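Local coordinates for protein naphthalene dioxygenase large subunit (Rhodococcus sp., PDB 2B1X) that forms the large subunit of a Rieske-type non-haem iron oxygenase, holding a two-iron, two-sulfur cluster and, in its catalytic domain, a separate iron(III) ion, at residues Phe48-Ser53 / Gly153-Ser158; Asn147-Lys152 / Asp164-Tyr169; Leu170-Phe175 / Thr409-Ala414; Leu181-Ala186 / Leu341-Ala346. All blocks are in the same frame, centred on the assembly; numbering follows the deposited sequence.

In the fold
Interactions 1 and 2 share the three-stranded sheet in which strand 154-158 lies between strands 47-51 and 147-151; their centres are about 10 Å apart, and E52 OE1 bonds to S150 OG across them. From helix 166-170 of interaction 2 the chain runs on to interaction 3, at the start of helix 174-181 and about 16 Å away (centre to centre); E167 O accepts from K174 NZ between the two. Interaction 4 follows that helix and packs L181 on L154 of interaction 1, their centres about 16 Å apart. Interactions 3 and 4, centres about 22 Å apart, both reach the large catalytic-domain sheet, through strands 413-415 and 333-343. None of the segments contains the iron ligands H216, H221 and D372 or the residues lining the cluster pocket.

Interaction 1 of 4, residues Phe48-Ser53 / Gly153-Ser158; sequences FLAHES and GLIFGS
The ring edge of F48 points at the face of F156 in a T-shaped (edge-to-face) pair, centroids 5.9 Å apart and planes at 79°; A50 N lies above one face of the F48 ring, toward the rim, and L154 CG meets that ring obliquely. The imidazole of H51 carries G153 O over one face and has L154 CD1 at its edge, 3.6 Å from H51 CD2. These groups decorate two antiparallel strands, 48-51 and 154-158, whose register shifts by one at a classic beta bulge. L49 and A50 both face I155: I155 O takes a 2.8 Å bond from L49 N and a weak one from A50 N, and I155 N donates to A50 O. F48, H51, L154 and F156 occupy one face of the sheet, A50 and I155 the other; beside A50, the side chains of I155 and E52 cross at about a right angle, I155 CD1 nearest E52 CG. F48 CG stands anti to its backbone nitrogen (chi1 173°), bringing CE1 within 3.7 Å of L154 CG. H51 ND1 is held by S53 N and S53 OG. E52 N donates to G153 O (2.8 Å). E52 OE1 bonds to S150 OG of strand 147-151 and accepts from a water 3.0 Å away, which itself accepts from G153 N.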
loop_
_atom_site.group_PDB
_atom_site.type_symbol
_atom_site.label_atom_id
_atom_site.label_comp_id
_atom_site.label_asym_id
_atom_site.label_seq_id
_atom_site.Cartn_x
_atom_site.Cartn_y
_atom_site.Cartn_z
ATOM N N PHE A 48 -23.634 14.063 9.175
ATOM C CA PHE A 48 -23.689 15.220 8.301
ATOM C C PHE A 48 -23.189 14.832 6.887
ATOM O O PHE A 48 -22.154 14.148 6.733
ATOM C CB PHE A 48 -22.839 16.367 8.872
ATOM C CG PHE A 48 -22.720 17.545 7.936
ATOM C CD1 PHE A 48 -23.748 18.467 7.816
ATOM C CD2 PHE A 48 -21.580 17.704 7.157
ATOM C CE1 PHE A 48 -23.647 19.552 6.919
ATOM C CE2 PHE A 48 -21.464 18.745 6.259
ATOM C CZ PHE A 48 -22.491 19.702 6.146
ATOM N N LEU A 49 -23.924 15.287 5.872
ATOM C CA LEU A 49 -23.608 14.983 4.473
ATOM C C LEU A 49 -23.187 16.214 3.660
ATOM O O LEU A 49 -22.195 16.188 2.929
ATOM C CB LEU A 49 -24.844 14.409 3.796
ATOM C CG LEU A 49 -25.399 13.126 4.448
ATOM C CD1 LEU A 49 -26.716 12.714 3.839
ATOM C CD2 LEU A 49 -24.387 12.024 4.307
ATOM N N ALA A 50 -23.981 17.271 3.746
ATOM C CA ALA A 50 -23.769 18.422 2.877
ATOM C C ALA A 50 -24.463 19.628 3.429
ATOM O O ALA A 50 -25.371 19.500 4.270
ATOM C CB ALA A 50 -24.281 18.110 1.451
ATOM N N HIS A 51 -24.042 20.807 2.970
ATOM C CA HIS A 51 -24.806 22.026 3.244
ATOM C C HIS A 51 -25.696 22.307 2.040
ATOM O O HIS A 51 -25.288 22.079 0.892
ATOM C CB HIS A 51 -23.875 23.217 3.535
ATOM C CG HIS A 51 -24.557 24.393 4.184
ATOM N ND1 HIS A 51 -25.169 25.395 3.455
ATOM C CD2 HIS A 51 -24.696 24.740 5.489
ATOM C CE1 HIS A 51 -25.671 26.296 4.280
ATOM N NE2 HIS A 51 -25.392 25.926 5.519
ATOM N N GLU A 52 -26.917 22.786 2.300
ATOM C CA GLU A 52 -27.856 23.121 1.236
ATOM C C GLU A 52 -27.314 24.126 0.218
ATOM O O GLU A 52 -27.685 24.092 -0.965
ATOM C CB GLU A 52 -29.151 23.652 1.838
ATOM C CG GLU A 52 -30.054 22.549 2.348
ATOM C CD GLU A 52 -31.433 23.061 2.737
ATOM O OE1 GLU A 52 -31.870 22.771 3.878
ATOM O OE2 GLU A 52 -32.072 23.763 1.913
ATOM N N SER A 53 -26.462 25.046 0.675
ATOM C CA SER A 53 -25.843 26.029 -0.235
ATOM C C SER A 53 -24.837 25.431 -1.233
ATOM O O SER A 53 -24.384 26.152 -2.130
ATOM C CB SER A 53 -25.165 27.175 0.534
ATOM O OG SER A 53 -24.009 26.685 1.188
ATOM N N GLY A 153 -30.079 24.440 7.104
ATOM C CA GLY A 153 -29.132 24.282 5.994
ATOM C C GLY A 153 -28.224 23.042 6.007
ATOM O O GLY A 153 -27.669 22.669 4.978
ATOM N N LEU A 154 -28.107 22.405 7.164
ATOM C CA LEU A 154 -27.293 21.216 7.359
ATOM C C LEU A 154 -28.084 19.934 7.037
ATOM O O LEU A 154 -29.047 19.574 7.743
ATOM C CB LEU A 154 -26.795 21.177 8.816
ATOM C CG LEU A 154 -25.469 21.828 9.251
ATOM C CD1 LEU A 154 -25.260 23.192 8.695
ATOM C CD2 LEU A 154 -25.355 21.860 10.790
ATOM N N ILE A 155 -27.672 19.249 5.973
ATOM C CA ILE A 155 -28.279 17.965 5.583
ATOM C C ILE A 155 -27.611 16.785 6.283
ATOM O O ILE A 155 -26.414 16.537 6.100
ATOM C CB ILE A 155 -28.235 17.780 4.047
ATOM C CG1 ILE A 155 -28.837 19.027 3.359
ATOM C CG2 ILE A 155 -28.964 16.463 3.643
ATOM C CD1 ILE A 155 -28.462 19.168 1.871
ATOM N N PHE A 156 -28.398 16.064 7.075
ATOM C CA PHE A 156 -27.947 14.839 7.731
ATOM C C PHE A 156 -28.693 13.627 7.203
ATOM O O PHE A 156 -29.860 13.740 6.776
ATOM C CB PHE A 156 -28.240 14.883 9.225
ATOM C CG PHE A 156 -27.427 15.866 9.993
ATOM C CD1 PHE A 156 -27.780 17.227 10.005
ATOM C CD2 PHE A 156 -26.391 15.425 10.818
ATOM C CE1 PHE A 156 -27.068 18.130 10.770
ATOM C CE2 PHE A 156 -25.664 16.325 11.586
ATOM C CZ PHE A 156 -25.998 17.695 11.559
ATOM N N GLY A 157 -28.043 12.465 7.301
ATOM C CA GLY A 157 -28.694 11.208 7.011
ATOM C C GLY A 157 -28.432 10.162 8.058
ATOM O O GLY A 157 -27.413 10.193 8.795
ATOM N N SER A 158 -29.369 9.241 8.165
ATOM C CA SER A 158 -29.198 8.099 9.048
ATOM C C SER A 158 -29.561 6.839 8.272
ATOM O O SER A 158 -30.498 6.832 7.457
ATOM C CB SER A 158 -30.045 8.230 10.325
ATOM O OG SER A 158 -30.117 6.969 10.986
HETATM O O HOH W 1 -32.887 23.626 6.514
#

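Interaction 2 of 4, residues Asn147-Lys152 / Asp164-Tyr169; sequences NLASYK and DSLEDY
L166 fills the close part of this contact: its CB sits 3.8 Å from A149 CB, and its CD1 reaches past that methyl to Y151, 3.8 Å from Y151 CB and 3.7 Å from Y151 N. Both torsions of L166 lie off the staggered positions (chi1 -145°), which carries CD1 along the strand. The same leucine also touches F156 of the adjacent strand. On the looser side, toward solvent, stands E167. Its chain bends at chi2, and OE2 comes to the edge of the Y151 ring in the ring plane, 3.8 Å from CD2, with the carboxylate turned 87° from the ring. The ring is steadied from other directions: K152 CG lies 3.4 Å above one face, and Y151 OH bonds to D178 OD1, which also forms a salt bridge with K152 NZ. The helix carrying L166 is started by S165, whose OG accepts from D168 N (3.2 Å, 167°) as an N-cap. Taken together, a short N-capped helix packs through L166 against the beta hairpin formed by strands 147-151 and 154-158.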
loop_
_atom_site.group_PDB
_atom_site.type_symbol
_atom_site.label_atom_id
_atom_site.label_comp_id
_atom_site.label_asym_id
_atom_site.label_seq_id
_atom_site.Cartn_x
_atom_site.Cartn_y
_atom_site.Cartn_z
ATOM N N ASN A 147 -33.233 7.629 6.371
ATOM C CA ASN A 147 -33.696 8.824 7.037
ATOM C C ASN A 147 -32.881 10.045 6.572
ATOM O O ASN A 147 -31.654 10.056 6.670
ATOM C CB ASN A 147 -33.626 8.638 8.563
ATOM C CG ASN A 147 -34.990 8.539 9.201
ATOM O OD1 ASN A 147 -35.839 9.389 8.986
ATOM N ND2 ASN A 147 -35.194 7.523 10.005
ATOM N N LEU A 148 -33.569 11.050 6.041
ATOM C CA LEU A 148 -32.895 12.255 5.561
ATOM C C LEU A 148 -33.598 13.486 6.098
ATOM O O LEU A 148 -34.826 13.566 6.065
ATOM C CB LEU A 148 -32.879 12.307 4.025
ATOM C CG LEU A 148 -32.098 13.441 3.317
ATOM C CD1 LEU A 148 -30.599 13.187 3.269
ATOM C CD2 LEU A 148 -32.626 13.652 1.870
ATOM N N ALA A 149 -32.826 14.453 6.579
ATOM C CA ALA A 149 -33.407 15.677 7.146
ATOM C C ALA A 149 -32.401 16.807 7.157
ATOM O O ALA A 149 -31.207 16.596 6.984
ATOM C CB ALA A 149 -33.949 15.445 8.594
ATOM N N SER A 150 -32.917 18.007 7.391
ATOM C CA SER A 150 -32.155 19.232 7.417
ATOM C C SER A 150 -32.397 19.987 8.734
ATOM O O SER A 150 -33.527 20.019 9.243
ATOM C CB SER A 150 -32.647 20.116 6.272
ATOM O OG SER A 150 -31.551 20.552 5.498
ATOM N N TYR A 151 -31.350 20.574 9.290
ATOM C CA TYR A 151 -31.532 21.595 10.301
ATOM C C TYR A 151 -30.748 22.832 9.914
ATOM O O TYR A 151 -29.526 22.802 9.801
ATOM C CB TYR A 151 -31.167 21.115 11.711
ATOM C CG TYR A 151 -31.500 22.172 12.752
ATOM C CD1 TYR A 151 -30.495 22.971 13.313
ATOM C CD2 TYR A 151 -32.818 22.391 13.143
ATOM C CE1 TYR A 151 -30.812 23.955 14.250
ATOM C CE2 TYR A 151 -33.138 23.359 14.080
ATOM C CZ TYR A 151 -32.133 24.125 14.640
ATOM O OH TYR A 151 -32.463 25.085 15.558
ATOM N N LYS A 152 -31.470 23.919 9.675
ATOM C CA LYS A 152 -30.867 25.201 9.294
ATOM C C LYS A 152 -29.782 25.115 8.215
ATOM O O LYS A 152 -28.685 25.676 8.398
ATOM C CB LYS A 152 -30.327 25.944 10.532
ATOM C CG LYS A 152 -31.343 26.137 11.665
ATOM C CD LYS A 152 -32.121 27.404 11.527
ATOM C CE LYS A 152 -33.425 27.358 12.323
ATOM N NZ LYS A 152 -33.313 27.985 13.642
ATOM N N ASP A 164 -34.757 8.255 15.822
ATOM C CA ASP A 164 -35.433 9.446 16.311
ATOM C C ASP A 164 -35.238 10.535 15.271
ATOM O O ASP A 164 -34.242 10.524 14.529
ATOM C CB ASP A 164 -34.826 9.912 17.650
ATOM C CG ASP A 164 -35.165 8.978 18.798
ATOM O OD1 ASP A 164 -36.288 8.418 18.786
ATOM O OD2 ASP A 164 -34.370 8.736 19.748
ATOM N N SER A 165 -36.174 11.471 15.204
ATOM C CA SER A 165 -36.070 12.548 14.234
ATOM C C SER A 165 -34.791 13.339 14.469
ATOM O O SER A 165 -34.316 13.443 15.603
ATOM C CB SER A 165 -37.293 13.457 14.314
ATOM O OG SER A 165 -37.192 14.368 15.389
ATOM N N LEU A 166 -34.245 13.906 13.402
ATOM C CA LEU A 166 -33.101 14.807 13.517
ATOM C C LEU A 166 -33.269 15.796 14.667
ATOM O O LEU A 166 -32.356 15.970 15.492
ATOM C CB LEU A 166 -32.864 15.563 12.206
ATOM C CG LEU A 166 -31.448 15.936 11.702
ATOM C CD1 LEU A 166 -31.384 17.378 11.176
ATOM C CD2 LEU A 166 -30.221 15.638 12.649
ATOM N N GLU A 167 -34.426 16.452 14.721
ATOM C CA GLU A 167 -34.654 17.507 15.734
ATOM C C GLU A 167 -34.579 16.973 17.162
ATOM O O GLU A 167 -34.037 17.644 18.033
ATOM C CB GLU A 167 -35.970 18.303 15.492
ATOM C CG GLU A 167 -36.029 19.009 14.132
ATOM C CD GLU A 167 -36.432 20.489 14.149
ATOM O OE1 GLU A 167 -36.784 21.054 15.228
ATOM O OE2 GLU A 167 -36.429 21.098 13.042
ATOM N N ASP A 168 -35.128 15.782 17.402
ATOM C CA ASP A 168 -34.985 15.122 18.709
ATOM C C ASP A 168 -33.510 14.753 18.992
ATOM O O ASP A 168 -33.003 14.904 20.113
ATOM C CB ASP A 168 -35.878 13.878 18.775
ATOM C CG ASP A 168 -37.373 14.226 18.995
ATOM O OD1 ASP A 168 -37.730 15.409 19.147
ATOM O OD2 ASP A 168 -38.258 13.358 19.015
ATOM N N TYR A 169 -32.828 14.278 17.954
ATOM C CA TYR A 169 -31.423 13.884 18.075
ATOM C C TYR A 169 -30.519 15.063 18.443
ATOM O O TYR A 169 -29.600 14.934 19.272
ATOM C CB TYR A 169 -30.983 13.253 16.761
ATOM C CG TYR A 169 -29.549 12.771 16.695
ATOM C CD1 TYR A 169 -29.183 11.549 17.229
ATOM C CD2 TYR A 169 -28.576 13.533 16.069
ATOM C CE1 TYR A 169 -27.850 11.087 17.142
ATOM C CE2 TYR A 169 -27.249 13.084 15.983
ATOM C CZ TYR A 169 -26.906 11.856 16.513
ATOM O OH TYR A 169 -25.610 11.386 16.407
#

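Interaction 3 of 4, residues Leu170-Phe175 / Thr409-Ala414; sequences LGDLKF and TGPGEA
Just before D172 and F175, the two side chains that meet P411, the carbonyl oxygen of G171 is gripped twice from within its own segment. K174 N reaches G171 O at 3.1 Å and K174 NZ at 2.8 Å, from opposite faces of the carbonyl plane; the amine also bonds to E167 O. This short turn, opened by the positive phi of G171, links helix 166-170 to helix 174-181 in the catalytic domain, which belongs to the Bet v 1-like clan. It packs on the loop leading into strand 413-415, an outermost strand of the large antiparallel sheet. The contact lies near the surface and centres on P411. P411 lies over one face of the F175 ring in a CH-pi contact, its CD 3.6 Å from the ring centroid and 17° off the normal. With F175 CG anti to its backbone nitrogen (chi1 178°), the ring extends toward the proline, and P411 CG rests 3.7 Å from F175 CB. Farther out on the ring, G410 CA approaches obliquely, 4.0 Å from F175 CE1. D172 covers the other end of P411: the carboxyl carbon D172 CG touches P411 CB at 3.8 Å. The backbone beside this packing is tied as well, since P411 O bonds to Y176 OH. Within the turn, F175 N reaches back to D172 O at 3.3 Å.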
loop_
_atom_site.group_PDB
_atom_site.type_symbol
_atom_site.label_atom_id
_atom_site.label_comp_id
_atom_site.label_asym_id
_atom_site.label_seq_id
_atom_site.Cartn_x
_atom_site.Cartn_y
_atom_site.Cartn_z
ATOM N N LEU A 170 -30.770 16.210 17.829
ATOM C CA LEU A 170 -30.006 17.400 18.141
ATOM C C LEU A 170 -30.439 17.913 19.521
ATOM O O LEU A 170 -29.593 18.305 20.360
ATOM C CB LEU A 170 -30.177 18.446 17.038
ATOM C CG LEU A 170 -29.654 17.991 15.654
ATOM C CD1 LEU A 170 -30.019 19.045 14.629
ATOM C CD2 LEU A 170 -28.145 17.681 15.619
ATOM N N GLY A 171 -31.755 17.858 19.781
ATOM C CA GLY A 171 -32.273 18.257 21.077
ATOM C C GLY A 171 -31.836 19.653 21.482
ATOM O O GLY A 171 -31.967 20.614 20.706
ATOM N N ASP A 172 -31.308 19.770 22.704
ATOM C CA ASP A 172 -30.942 21.055 23.273
ATOM C C ASP A 172 -29.784 21.726 22.527
ATOM O O ASP A 172 -29.585 22.936 22.637
ATOM C CB ASP A 172 -30.574 20.884 24.744
ATOM C CG ASP A 172 -31.800 20.703 25.650
ATOM O OD1 ASP A 172 -32.937 21.006 25.239
ATOM O OD2 ASP A 172 -31.706 20.255 26.816
ATOM N N LEU A 173 -29.018 20.933 21.776
ATOM C CA LEU A 173 -27.959 21.483 20.944
ATOM C C LEU A 173 -28.461 22.507 19.928
ATOM O O LEU A 173 -27.724 23.426 19.572
ATOM C CB LEU A 173 -27.199 20.372 20.236
ATOM C CG LEU A 173 -25.686 20.417 20.048
ATOM C CD1 LEU A 173 -25.324 20.384 18.571
ATOM C CD2 LEU A 173 -24.910 21.498 20.809
ATOM N N LYS A 174 -29.723 22.383 19.503
ATOM C CA LYS A 174 -30.299 23.324 18.535
ATOM C C LYS A 174 -30.146 24.793 18.947
ATOM O O LYS A 174 -29.871 25.650 18.100
ATOM C CB LYS A 174 -31.763 22.980 18.219
ATOM C CG LYS A 174 -31.894 21.600 17.518
ATOM C CD LYS A 174 -33.261 21.391 16.840
ATOM C CE LYS A 174 -34.436 21.412 17.830
ATOM N NZ LYS A 174 -34.186 20.460 18.965
ATOM N N PHE A 175 -30.311 25.075 20.240
ATOM C CA PHE A 175 -30.133 26.418 20.820
ATOM C C PHE A 175 -28.779 27.052 20.455
ATOM O O PHE A 175 -28.701 28.236 20.144
ATOM C CB PHE A 175 -30.277 26.328 22.345
ATOM C CG PHE A 175 -30.075 27.641 23.076
ATOM C CD1 PHE A 175 -28.800 28.071 23.431
ATOM C CD2 PHE A 175 -31.165 28.420 23.447
ATOM C CE1 PHE A 175 -28.627 29.271 24.111
ATOM C CE2 PHE A 175 -30.996 29.609 24.135
ATOM C CZ PHE A 175 -29.726 30.043 24.463
ATOM N N THR A 409 -27.722 30.651 31.215
ATOM C CA THR A 409 -29.055 30.919 30.651
ATOM C C THR A 409 -29.421 30.017 29.468
ATOM O O THR A 409 -30.541 30.074 28.959
ATOM C CB THR A 409 -29.215 32.416 30.224
ATOM O OG1 THR A 409 -28.129 32.818 29.366
ATOM C CG2 THR A 409 -29.114 33.342 31.419
ATOM N N GLY A 410 -28.487 29.196 29.020
ATOM C CA GLY A 410 -28.787 28.256 27.954
ATOM C C GLY A 410 -29.109 26.870 28.503
ATOM O O GLY A 410 -28.907 26.611 29.692
ATOM N N PRO A 411 -29.632 25.991 27.652
ATOM C CA PRO A 411 -29.939 24.616 28.056
ATOM C C PRO A 411 -28.661 23.730 28.103
ATOM O O PRO A 411 -27.572 24.170 27.695
ATOM C CB PRO A 411 -30.900 24.157 26.959
ATOM C CG PRO A 411 -30.437 24.903 25.744
ATOM C CD PRO A 411 -29.994 26.249 26.241
ATOM N N GLY A 412 -28.798 22.500 28.592
ATOM C CA GLY A 412 -27.671 21.577 28.632
ATOM C C GLY A 412 -27.012 21.579 30.000
ATOM O O GLY A 412 -27.431 22.298 30.909
ATOM N N GLU A 413 -26.002 20.749 30.170
ATOM C CA GLU A 413 -25.256 20.733 31.423
ATOM C C GLU A 413 -23.990 21.566 31.228
ATOM O O GLU A 413 -23.113 21.200 30.424
ATOM C CB GLU A 413 -24.923 19.290 31.831
ATOM C CG GLU A 413 -24.193 19.149 33.169
ATOM C CD GLU A 413 -23.896 17.687 33.541
ATOM O OE1 GLU A 413 -22.712 17.344 33.794
ATOM O OE2 GLU A 413 -24.846 16.874 33.594
ATOM N N ALA A 414 -23.910 22.670 31.971
ATOM C CA ALA A 414 -22.949 23.738 31.717
ATOM C C ALA A 414 -22.026 24.020 32.914
ATOM O O ALA A 414 -22.479 24.109 34.050
ATOM C CB ALA A 414 -23.680 24.993 31.316
#

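Interaction 4 of 4, residues Leu181-Ala186 / Leu341-Ala346; sequences LDRSDA and LVEKDA
A186 and E343 bury the most surface here, with S184 and K344 next. The methyl of A186 lies against two residues of the facing turn, its CB 3.5 Å from D345 OD2 and 4.0 Å from K344 CB. K344 then stretches along A186, bends at chi4 (92°), and places NZ 3.0 Å from A186 O, tilted 21° out of the carbonyl plane; the same amine bonds to L188 O. The backbone nitrogen of A186 is buried with no partner in the model. E343 closes strand 333-343 and opens a type I turn to A346. In the antiparallel sheet of the Bet v 1-like catalytic domain that strand runs beside 188-199, so the loop 181-186, coming off helix 174-181, packs against the end of the strand just before entering the neighbouring one. The E343 chain bends at chi2 (79°) to present OE1 to R183, which grips it side-on with two nitrogens: R183 NE, at 2.9 Å, meets E343 OE1 nearly along its C-O axis, while R183 NH2 approaches the syn lone pair of E343 OE1. Both bonds lie in the guanidinium plane, and R183 NH1 bonds to N306 OD1. A water donates to E343 OE1 and accepts from R183 N, so OE1 takes three donors, which probably favours the charged carboxylate. S184 OG lies 3.6 Å from E343 CG, and a second water, 2.9 Å from S184 OG, accepts from D345 N at 2.7 Å.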
loop_
_atom_site.group_PDB
_atom_site.type_symbol
_atom_site.label_atom_id
_atom_site.label_comp_id
_atom_site.label_asym_id
_atom_site.label_seq_id
_atom_site.Cartn_x
_atom_site.Cartn_y
_atom_site.Cartn_z
ATOM N N LEU A 181 -25.426 29.098 13.004
ATOM C CA LEU A 181 -26.012 28.868 11.673
ATOM C C LEU A 181 -27.066 29.879 11.222
ATOM O O LEU A 181 -27.300 30.029 10.019
ATOM C CB LEU A 181 -26.631 27.472 11.581
ATOM C CG LEU A 181 -25.791 26.244 11.958
ATOM C CD1 LEU A 181 -26.700 25.050 11.980
ATOM C CD2 LEU A 181 -24.614 26.008 11.006
ATOM N N ASP A 182 -27.716 30.545 12.175
ATOM C CA ASP A 182 -28.927 31.294 11.865
ATOM C C ASP A 182 -28.838 32.802 12.104
ATOM O O ASP A 182 -29.847 33.443 12.402
ATOM C CB ASP A 182 -30.113 30.726 12.653
ATOM C CG ASP A 182 -31.445 31.010 11.981
ATOM O OD1 ASP A 182 -31.497 31.074 10.734
ATOM O OD2 ASP A 182 -32.486 31.211 12.629
ATOM N N ARG A 183 -27.641 33.359 11.959
ATOM C CA ARG A 183 -27.424 34.777 12.215
ATOM C C ARG A 183 -27.995 35.703 11.150
ATOM O O ARG A 183 -28.328 36.814 11.459
ATOM C CB ARG A 183 -25.927 35.063 12.389
ATOM C CG ARG A 183 -25.296 34.352 13.575
ATOM C CD ARG A 183 -23.867 34.745 13.849
ATOM N NE ARG A 183 -22.913 34.245 12.863
ATOM C CZ ARG A 183 -21.874 33.465 13.148
ATOM N NH1 ARG A 183 -21.664 33.047 14.388
ATOM N NH2 ARG A 183 -21.054 33.070 12.178
ATOM N N SER A 184 -28.070 35.256 9.902
ATOM C CA SER A 184 -28.396 36.123 8.774
ATOM C C SER A 184 -29.657 35.650 8.028
ATOM O O SER A 184 -30.001 34.467 8.074
ATOM C CB SER A 184 -27.204 36.154 7.805
ATOM O OG SER A 184 -27.090 34.919 7.090
ATOM N N ASP A 185 -30.323 36.593 7.358
ATOM C CA ASP A 185 -31.541 36.341 6.582
ATOM C C ASP A 185 -31.310 35.449 5.375
ATOM O O ASP A 185 -32.105 34.533 5.110
ATOM C CB ASP A 185 -32.136 37.664 6.096
ATOM C CG ASP A 185 -32.838 38.449 7.200
ATOM O OD1 ASP A 185 -33.215 37.870 8.250
ATOM O OD2 ASP A 185 -33.055 39.690 7.101
ATOM N N ALA A 186 -30.242 35.730 4.631
ATOM C CA ALA A 186 -29.910 34.938 3.444
ATOM C C ALA A 186 -29.233 33.606 3.795
ATOM O O ALA A 186 -29.204 32.704 2.965
ATOM C CB ALA A 186 -29.047 35.756 2.479
ATOM N N LEU A 341 -17.345 28.384 5.755
ATOM C CA LEU A 341 -18.660 28.977 5.528
ATOM C C LEU A 341 -18.660 30.439 5.915
ATOM O O LEU A 341 -17.916 30.847 6.791
ATOM C CB LEU A 341 -19.751 28.250 6.316
ATOM C CG LEU A 341 -20.035 26.771 5.948
ATOM C CD1 LEU A 341 -19.102 25.884 6.649
ATOM C CD2 LEU A 341 -21.486 26.409 6.305
ATOM N N VAL A 342 -19.498 31.226 5.250
ATOM C CA VAL A 342 -19.639 32.658 5.579
ATOM C C VAL A 342 -21.052 33.103 5.171
ATOM O O VAL A 342 -21.676 32.516 4.263
ATOM C CB VAL A 342 -18.510 33.515 4.922
ATOM C CG1 VAL A 342 -18.625 33.535 3.380
ATOM C CG2 VAL A 342 -18.415 34.951 5.528
ATOM N N GLU A 343 -21.566 34.119 5.861
ATOM C CA GLU A 343 -22.919 34.603 5.615
ATOM C C GLU A 343 -22.967 35.118 4.189
ATOM O O GLU A 343 -22.069 35.856 3.781
ATOM C CB GLU A 343 -23.261 35.710 6.623
ATOM C CG GLU A 343 -23.615 35.200 8.024
ATOM C CD GLU A 343 -22.420 34.803 8.911
ATOM O OE1 GLU A 343 -22.687 34.273 10.017
ATOM O OE2 GLU A 343 -21.223 35.004 8.534
ATOM N N LYS A 344 -23.979 34.694 3.425
ATOM C CA LYS A 344 -24.109 35.088 2.016
ATOM C C LYS A 344 -24.067 36.610 1.821
ATOM O O LYS A 344 -23.519 37.089 0.825
ATOM C CB LYS A 344 -25.397 34.538 1.386
ATOM C CG LYS A 344 -25.416 33.009 1.169
ATOM C CD LYS A 344 -26.780 32.556 0.631
ATOM C CE LYS A 344 -26.898 31.035 0.644
ATOM N NZ LYS A 344 -27.510 30.497 1.928
ATOM N N ASP A 345 -24.653 37.350 2.762
ATOM C CA ASP A 345 -24.754 38.809 2.667
ATOM C C ASP A 345 -23.638 39.602 3.342
ATOM O O ASP A 345 -23.706 40.848 3.404
ATOM C CB ASP A 345 -26.104 39.312 3.204
ATOM C CG ASP A 345 -27.232 39.120 2.221
ATOM O OD1 ASP A 345 -26.966 38.836 1.023
ATOM O OD2 ASP A 345 -28.429 39.236 2.573
ATOM N N ALA A 346 -22.626 38.916 3.864
ATOM C CA ALA A 346 -21.447 39.622 4.339
ATOM C C ALA A 346 -20.820 40.358 3.153
ATOM O O ALA A 346 -20.913 39.903 2.016
ATOM C CB ALA A 346 -20.464 38.677 4.975
HETATM O O HOH W 2 -25.053 32.223 10.844
HETATM O O HOH W 3 -26.180 36.418 4.805
#